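Local atomic coordinates of gamma-glutamyl phosphate reductase (Saccharomyces cerevisiae, PDB entry 1VLU), a protein that catalyses the NADPH-dependent reduction of L-gamma-glutamyl phosphate to glutamate semialdehyde, the second step from glutamate in the biosynthesis of proline. Residues C242-D247 and E274-N279; V298-T303 and L346-V351. All coordinates share one frame; numbering follows the deposited sequence.

Interaction 1 of 2, residues C242-D247 and E274-N279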
ATOM      1  N   CYS A 242      -0.213  10.900  15.353  1.00 58.70           N
ATOM      2  CA  CYS A 242       0.195  12.300  15.277  1.00 57.97           C
ATOM      3  C   CYS A 242       0.893  12.767  16.546  1.00 54.93           C
ATOM      4  O   CYS A 242       0.384  12.583  17.638  1.00 56.69           O
ATOM      5  CB  CYS A 242      -1.013  13.184  15.019  1.00 57.98           C
ATOM      6  SG  CYS A 242      -1.838  12.749  13.464  1.00 73.11           S
ATOM      7  N   SER A 243       2.055  13.388  16.388  1.00 52.09           N
ATOM      8  CA  SER A 243       2.890  13.777  17.510  1.00 49.84           C
ATOM      9  C   SER A 243       2.969  15.294  17.696  1.00 49.07           C
ATOM     10  O   SER A 243       2.975  16.043  16.742  1.00 48.91           O
ATOM     11  CB  SER A 243       4.292  13.195  17.365  1.00 48.15           C
ATOM     12  OG  SER A 243       4.249  11.780  17.273  1.00 50.63           O
ATOM     13  N   ILE A 244       3.006  15.727  18.948  1.00 49.05           N
ATOM     14  CA  ILE A 244       3.325  17.104  19.271  1.00 49.53           C
ATOM     15  C   ILE A 244       4.614  17.079  20.085  1.00 46.55           C
ATOM     16  O   ILE A 244       4.675  16.448  21.138  1.00 43.63           O
ATOM     17  CB  ILE A 244       2.191  17.811  20.045  1.00 48.60           C
ATOM     18  CG1 ILE A 244       0.851  17.648  19.301  1.00 54.70           C
ATOM     19  CG2 ILE A 244       2.523  19.292  20.250  1.00 46.47           C
ATOM     20  CD1 ILE A 244      -0.390  17.969  20.153  1.00 54.03           C
ATOM     21  N   TYR A 245       5.649  17.725  19.555  1.00 43.87           N
ATOM     22  CA  TYR A 245       6.882  17.893  20.298  1.00 42.10           C
ATOM     23  C   TYR A 245       6.920  19.231  21.025  1.00 41.56           C
ATOM     24  O   TYR A 245       6.892  20.291  20.406  1.00 42.00           O
ATOM     25  CB  TYR A 245       8.091  17.729  19.386  1.00 38.69           C
ATOM     26  CG  TYR A 245       9.416  18.043  20.060  1.00 37.93           C
ATOM     27  CD1 TYR A 245       9.800  17.398  21.240  1.00 35.75           C
ATOM     28  CD2 TYR A 245      10.292  18.971  19.505  1.00 32.29           C
ATOM     29  CE1 TYR A 245      11.008  17.676  21.845  1.00 30.16           C
ATOM     30  CE2 TYR A 245      11.499  19.246  20.094  1.00 37.63           C
ATOM     31  CZ  TYR A 245      11.855  18.601  21.271  1.00 36.43           C
ATOM     32  OH  TYR A 245      13.077  18.884  21.857  1.00 38.74           O
ATOM     33  N   LEU A 246       6.977  19.153  22.350  1.00 42.98           N
ATOM     34  CA  LEU A 246       7.096  20.309  23.224  1.00 41.65           C
ATOM     35  C   LEU A 246       8.560  20.499  23.598  1.00 40.24           C
ATOM     36  O   LEU A 246       9.083  19.841  24.487  1.00 39.34           O
ATOM     37  CB  LEU A 246       6.248  20.105  24.478  1.00 41.30           C
ATOM     38  CG  LEU A 246       4.772  19.778  24.262  1.00 45.21           C
ATOM     39  CD1 LEU A 246       4.047  19.732  25.590  1.00 47.81           C
ATOM     40  CD2 LEU A 246       4.128  20.810  23.358  1.00 42.88           C
ATOM     41  N   ASP A 247       9.197  21.418  22.888  1.00 40.60           N
ATOM     42  CA  ASP A 247      10.625  21.652  22.934  1.00 41.20           C
ATOM     43  C   ASP A 247      11.051  22.294  24.248  1.00 42.44           C
ATOM     44  O   ASP A 247      10.226  22.851  24.987  1.00 41.79           O
ATOM     45  CB  ASP A 247      11.003  22.557  21.754  1.00 40.81           C
ATOM     46  CG  ASP A 247      12.500  22.583  21.466  1.00 47.47           C
ATOM     47  OD1 ASP A 247      13.227  21.581  21.722  1.00 49.32           O
ATOM     48  OD2 ASP A 247      12.951  23.628  20.958  1.00 55.74           O
ATOM     49  N   GLU A 274      -2.800  10.230  19.313  1.00 69.59           N
ATOM     50  CA  GLU A 274      -1.875  11.331  19.529  1.00 65.36           C
ATOM     51  C   GLU A 274      -0.785  10.951  20.518  1.00 59.93           C
ATOM     52  O   GLU A 274      -1.042  10.268  21.500  1.00 58.09           O
ATOM     53  CB  GLU A 274      -2.616  12.557  20.066  1.00 67.60           C
ATOM     54  CG  GLU A 274      -3.840  12.980  19.262  1.00 78.90           C
ATOM     55  CD  GLU A 274      -3.568  14.105  18.275  1.00 92.81           C
ATOM     56  OE1 GLU A 274      -2.502  14.764  18.372  1.00 96.44           O
ATOM     57  OE2 GLU A 274      -4.441  14.332  17.400  1.00 98.29           O
ATOM     58  N   THR A 275       0.432  11.395  20.238  1.00 56.07           N
ATOM     59  CA  THR A 275       1.529  11.306  21.185  1.00 51.93           C
ATOM     60  C   THR A 275       2.030  12.708  21.512  1.00 50.41           C
ATOM     61  O   THR A 275       2.135  13.569  20.637  1.00 48.55           O
ATOM     62  CB  THR A 275       2.675  10.406  20.668  1.00 51.47           C
ATOM     63  OG1 THR A 275       2.144   9.120  20.331  1.00 52.74           O
ATOM     64  CG2 THR A 275       3.746  10.210  21.740  1.00 51.17           C
ATOM     65  N   LEU A 276       2.284  12.925  22.798  1.00 49.43           N
ATOM     66  CA  LEU A 276       2.933  14.120  23.288  1.00 47.82           C
ATOM     67  C   LEU A 276       4.384  13.785  23.547  1.00 45.38           C
ATOM     68  O   LEU A 276       4.686  12.955  24.392  1.00 46.02           O
ATOM     69  CB  LEU A 276       2.286  14.550  24.601  1.00 48.62           C
ATOM     70  CG  LEU A 276       2.150  16.039  24.886  1.00 48.60           C
ATOM     71  CD1 LEU A 276       1.423  16.731  23.761  1.00 50.02           C
ATOM     72  CD2 LEU A 276       1.364  16.181  26.147  1.00 52.46           C
ATOM     73  N   LEU A 277       5.286  14.432  22.821  1.00 44.33           N
ATOM     74  CA  LEU A 277       6.711  14.221  23.028  1.00 42.45           C
ATOM     75  C   LEU A 277       7.220  15.419  23.824  1.00 43.78           C
ATOM     76  O   LEU A 277       7.133  16.558  23.365  1.00 44.30           O
ATOM     77  CB  LEU A 277       7.438  14.047  21.685  1.00 43.37           C
ATOM     78  CG  LEU A 277       7.097  12.845  20.786  1.00 37.91           C
ATOM     79  CD1 LEU A 277       7.605  13.074  19.390  1.00 40.94           C
ATOM     80  CD2 LEU A 277       7.702  11.580  21.340  1.00 45.72           C
ATOM     81  N   ILE A 278       7.710  15.154  25.035  1.00 43.05           N
ATOM     82  CA  ILE A 278       8.046  16.204  25.990  1.00 44.02           C
ATOM     83  C   ILE A 278       9.550  16.292  26.223  1.00 44.09           C
ATOM     84  O   ILE A 278      10.186  15.307  26.590  1.00 46.31           O
ATOM     85  CB  ILE A 278       7.322  15.979  27.364  1.00 45.46           C
ATOM     86  CG1 ILE A 278       5.797  16.070  27.190  1.00 45.66           C
ATOM     87  CG2 ILE A 278       7.808  16.981  28.399  1.00 42.09           C
ATOM     88  CD1 ILE A 278       5.022  15.854  28.444  1.00 44.08           C
ATOM     89  N   ASN A 279      10.124  17.466  26.007  1.00 43.04           N
ATOM     90  CA  ASN A 279      11.489  17.700  26.440  1.00 43.54           C
ATOM     91  C   ASN A 279      11.523  17.941  27.952  1.00 44.26           C
ATOM     92  O   ASN A 279      10.829  18.840  28.450  1.00 41.87           O
ATOM     93  CB  ASN A 279      12.098  18.879  25.692  1.00 44.31           C
ATOM     94  CG  ASN A 279      13.607  18.903  25.770  1.00 41.42           C
ATOM     95  OD1 ASN A 279      14.191  18.956  26.847  1.00 41.63           O
ATOM     96  ND2 ASN A 279      14.250  18.869  24.611  1.00 44.98           N
TER

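Interaction 2 of 2, residues V298-T303 and L346-V351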
ATOM      1  N   VAL A 298      -8.780  14.445  30.009  1.00 69.02           N
ATOM      2  CA  VAL A 298      -8.003  13.524  29.178  1.00 67.19           C
ATOM      3  C   VAL A 298      -7.203  12.528  30.022  1.00 66.59           C
ATOM      4  O   VAL A 298      -6.519  12.916  30.976  1.00 65.89           O
ATOM      5  CB  VAL A 298      -7.048  14.303  28.222  1.00 67.77           C
ATOM      6  CG1 VAL A 298      -6.196  13.351  27.389  1.00 67.82           C
ATOM      7  CG2 VAL A 298      -7.836  15.241  27.317  1.00 64.61           C
ATOM      8  N   THR A 299      -7.299  11.248  29.658  1.00 66.50           N
ATOM      9  CA  THR A 299      -6.449  10.193  30.220  1.00 66.10           C
ATOM     10  C   THR A 299      -5.128  10.140  29.473  1.00 65.84           C
ATOM     11  O   THR A 299      -5.090  10.162  28.237  1.00 66.61           O
ATOM     12  CB  THR A 299      -7.130   8.803  30.174  1.00 66.85           C
ATOM     13  OG1 THR A 299      -8.301   8.830  30.999  1.00 70.35           O
ATOM     14  CG2 THR A 299      -6.192   7.711  30.689  1.00 61.69           C
ATOM     15  N   ILE A 300      -4.047  10.064  30.240  1.00 65.46           N
ATOM     16  CA  ILE A 300      -2.697  10.129  29.697  1.00 65.03           C
ATOM     17  C   ILE A 300      -2.021   8.771  29.841  1.00 64.15           C
ATOM     18  O   ILE A 300      -1.816   8.287  30.951  1.00 63.89           O
ATOM     19  CB  ILE A 300      -1.875  11.268  30.387  1.00 65.27           C
ATOM     20  CG1 ILE A 300      -2.504  12.628  30.069  1.00 66.06           C
ATOM     21  CG2 ILE A 300      -0.421  11.266  29.929  1.00 63.26           C
ATOM     22  CD1 ILE A 300      -2.093  13.723  31.005  1.00 69.48           C
ATOM     23  N   HIS A 301      -1.690   8.159  28.710  1.00 64.22           N
ATOM     24  CA  HIS A 301      -0.988   6.881  28.719  1.00 66.32           C
ATOM     25  C   HIS A 301       0.523   7.090  28.683  1.00 66.48           C
ATOM     26  O   HIS A 301       1.134   7.166  27.610  1.00 68.05           O
ATOM     27  CB  HIS A 301      -1.474   5.985  27.578  1.00 66.63           C
ATOM     28  CG  HIS A 301      -2.951   5.735  27.603  1.00 72.36           C
ATOM     29  ND1 HIS A 301      -3.862   6.593  27.021  1.00 74.83           N
ATOM     30  CD2 HIS A 301      -3.676   4.730  28.150  1.00 72.95           C
ATOM     31  CE1 HIS A 301      -5.084   6.121  27.199  1.00 77.69           C
ATOM     32  NE2 HIS A 301      -4.999   4.993  27.882  1.00 76.13           N
ATOM     33  N   ALA A 302       1.106   7.190  29.878  1.00 66.63           N
ATOM     34  CA  ALA A 302       2.507   7.549  30.063  1.00 66.42           C
ATOM     35  C   ALA A 302       3.436   6.342  29.977  1.00 67.29           C
ATOM     36  O   ALA A 302       3.023   5.218  30.253  1.00 68.90           O
ATOM     37  CB  ALA A 302       2.679   8.242  31.399  1.00 65.63           C
ATOM     38  N   THR A 303       4.687   6.575  29.585  1.00 66.95           N
ATOM     39  CA  THR A 303       5.729   5.565  29.745  1.00 66.75           C
ATOM     40  C   THR A 303       6.118   5.572  31.219  1.00 67.21           C
ATOM     41  O   THR A 303       5.905   6.577  31.913  1.00 67.37           O
ATOM     42  CB  THR A 303       6.986   5.830  28.856  1.00 67.46           C
ATOM     43  OG1 THR A 303       7.505   7.144  29.106  1.00 70.08           O
ATOM     44  CG2 THR A 303       6.667   5.671  27.374  1.00 64.29           C
ATOM     45  N   LEU A 346      -4.160   9.839  23.287  1.00 80.82           N
ATOM     46  CA  LEU A 346      -3.100  10.598  23.980  1.00 74.26           C
ATOM     47  C   LEU A 346      -2.099   9.785  24.783  1.00 69.03           C
ATOM     48  O   LEU A 346      -2.342   9.457  25.933  1.00 68.84           O
ATOM     49  CB  LEU A 346      -3.638  11.762  24.831  1.00 74.23           C
ATOM     50  CG  LEU A 346      -2.614  12.902  24.878  1.00 70.61           C
ATOM     51  CD1 LEU A 346      -2.967  13.991  23.881  1.00 73.60           C
ATOM     52  CD2 LEU A 346      -2.499  13.488  26.239  1.00 73.46           C
ATOM     53  N   ALA A 347      -0.966   9.473  24.155  1.00 64.61           N
ATOM     54  CA  ALA A 347       0.212   8.951  24.854  1.00 61.17           C
ATOM     55  C   ALA A 347       1.162  10.110  25.171  1.00 59.28           C
ATOM     56  O   ALA A 347       1.102  11.168  24.530  1.00 59.33           O
ATOM     57  CB  ALA A 347       0.916   7.901  24.008  1.00 60.29           C
ATOM     58  N   ALA A 348       2.028   9.916  26.163  1.00 57.35           N
ATOM     59  CA  ALA A 348       3.056  10.902  26.487  1.00 54.27           C
ATOM     60  C   ALA A 348       4.385  10.236  26.811  1.00 54.02           C
ATOM     61  O   ALA A 348       4.440   9.286  27.590  1.00 54.22           O
ATOM     62  CB  ALA A 348       2.609  11.774  27.635  1.00 53.53           C
ATOM     63  N   LYS A 349       5.456  10.726  26.200  1.00 53.49           N
ATOM     64  CA  LYS A 349       6.800  10.240  26.509  1.00 53.08           C
ATOM     65  C   LYS A 349       7.849  11.338  26.369  1.00 51.83           C
ATOM     66  O   LYS A 349       7.574  12.386  25.773  1.00 50.83           O
ATOM     67  CB  LYS A 349       7.150   9.030  25.642  1.00 53.25           C
ATOM     68  CG  LYS A 349       7.147   9.277  24.159  1.00 56.92           C
ATOM     69  CD  LYS A 349       6.993   7.979  23.382  1.00 59.56           C
ATOM     70  CE  LYS A 349       5.552   7.512  23.410  1.00 63.88           C
ATOM     71  NZ  LYS A 349       5.337   6.318  22.551  1.00 69.41           N
ATOM     72  N   PHE A 350       9.039  11.101  26.925  1.00 49.94           N
ATOM     73  CA  PHE A 350      10.128  12.077  26.830  1.00 50.84           C
ATOM     74  C   PHE A 350      10.820  12.069  25.466  1.00 51.08           C
ATOM     75  O   PHE A 350      10.881  11.047  24.786  1.00 52.58           O
ATOM     76  CB  PHE A 350      11.175  11.883  27.941  1.00 50.63           C
ATOM     77  CG  PHE A 350      10.718  12.322  29.320  1.00 53.16           C
ATOM     78  CD1 PHE A 350      10.126  13.574  29.523  1.00 54.20           C
ATOM     79  CD2 PHE A 350      10.919  11.494  30.425  1.00 54.11           C
ATOM     80  CE1 PHE A 350       9.717  13.981  30.797  1.00 56.38           C
ATOM     81  CE2 PHE A 350      10.516  11.894  31.707  1.00 55.39           C
ATOM     82  CZ  PHE A 350       9.917  13.142  31.891  1.00 53.94           C
ATOM     83  N   VAL A 351      11.332  13.232  25.077  1.00 50.87           N
ATOM     84  CA  VAL A 351      12.198  13.367  23.920  1.00 49.33           C
ATOM     85  C   VAL A 351      13.170  14.481  24.252  1.00 49.98           C
ATOM     86  O   VAL A 351      12.759  15.608  24.512  1.00 49.96           O
ATOM     87  CB  VAL A 351      11.403  13.728  22.669  1.00 49.33           C
TER
HETATM   88  O   HOH W   1       9.765   8.482  28.345  1.00 51.47           O

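Interaction 1 of 2, residues C242-D247 and E274-N279
Five backbone hydrogen bonds join Cys-242 to Leu-246 with Thr-275 to Asn-279 in the staggered ladder of a parallel pair, from Thr-275 N to Cys-242 O (2.9 Å) at one end to Asn-279 N to Leu-246 O (3.0 Å) at the other. On one face, Leu-276 CD1 lies 3.9 Å from Ile-244 CB, and Leu-246 CD1 leans on Leu-276 CG. On the opposite face, Leu-277 crosses the Tyr-245 side chain at about a right angle, its CB 4.1 Å from Tyr-245 CD1, while its CD1 reaches back to Ser-243 CB.

Just past the end of strand 274-278, Asn-279 ND2 gives a nearly straight 3.0 Å bond to Tyr-245 OH, which lies in the amide plane although ring and amide are turned 45° apart. With CG anti to the backbone N (chi1 174°), Tyr-245 runs alongside Asn-279, and its hydroxyl also donates weakly to Asp-247 OD1. Thr-374 and Asn-379 hold OD2 of that aspartate, and Asn-279 OD1 accepts from Lys-281 N.

Helix 285-296 packs against Leu-246, Leu-276 and Ile-278, and helix 354-361 against Ser-243 and Tyr-245. Neighbouring parallel strands between helical layers are the hallmark of an alpha/beta domain, here within the aldehyde dehydrogenase-like fold.

Interaction 2 of 2, residues V298-T303 and L346-V351
Leu-346 is met along its side chain by two aliphatic groups that approach in different ways. Val-298 crosses it at about a right angle, with CG1 3.9 Å from Leu-346 CD2, whereas Ile-300 lies beside it and points the same way, bringing CG1 to the same methyl. The two branches of Ile-300 divide the work: CG1 serves Leu-346, while CG2, anti to the backbone N, comes 3.8 Å from Ala-348 CB. Helix 285-296 continues this apolar patch, since Leu-292 touches both Val-298 and Leu-346, and Leu-289 touches Ile-300.

His-301 turns an edge of its imidazole to Leu-346 O. CG stands beside the backbone N (chi1 -57°), which carries ND1 back toward the carbonyl already engaged by that N. Leu-346 O therefore accepts two bonds from one residue: an almost straight one from His-301 N, 3.1 Å long and in the carbonyl plane, and a weak one from His-301 ND1 at 3.4 Å. The next rung, from Ala-348 N to His-301 O, is 3.2 Å long, its donor standing well above the carbonyl plane.

At the far end, Thr-303 and Lys-349 cross at about a right angle through Thr-303 CG2 and Lys-349 CB. Thr-303 N reaches Ala-348 O only weakly. A water donates to Thr-303 OG1 and accepts from Phe-350 N, linking the two segments just beyond that weak bond. The same OG1 is hydrogen-bonded to Asp-305 at the start of helix 304-317, where Thr-303 occupies the N-cap.

Strand 301-302, outermost within this chain on its side of the sheet, is thus joined by a short ladder whose last bond is weak. The chemistry changes from aliphatic packing through a carbonyl oxygen that accepts two N-H groups to a water bridge. The weak ND1 bond is consistent with a proton on that nitrogen and would at most favour this rotation of the imidazole.

In the fold
Followed from the N terminus, the chain lays down strand 242-246, passes through helix 252-261 and returns as strand 274-278, where interaction 1 closes the first loop. Helix 285-296 then leads to segment 298-303. A second excursion, through helices 304-317 and 322-325, ends at strand 347-350, where interaction 2 closes. The two loops follow in series, neither nested nor crossed, yet the sheet does not keep the order of the chain: strand 347-350 inserts between 274-278 and 301-302. Leu-276 N to Ala-347 O (2.7 Å) and Ala-347 N to Glu-274 O (2.8 Å), both probable hydrogen bonds, therefore join the contacts into four adjacent parallel strands; the centres of the two interactions lie about 9 Å apart.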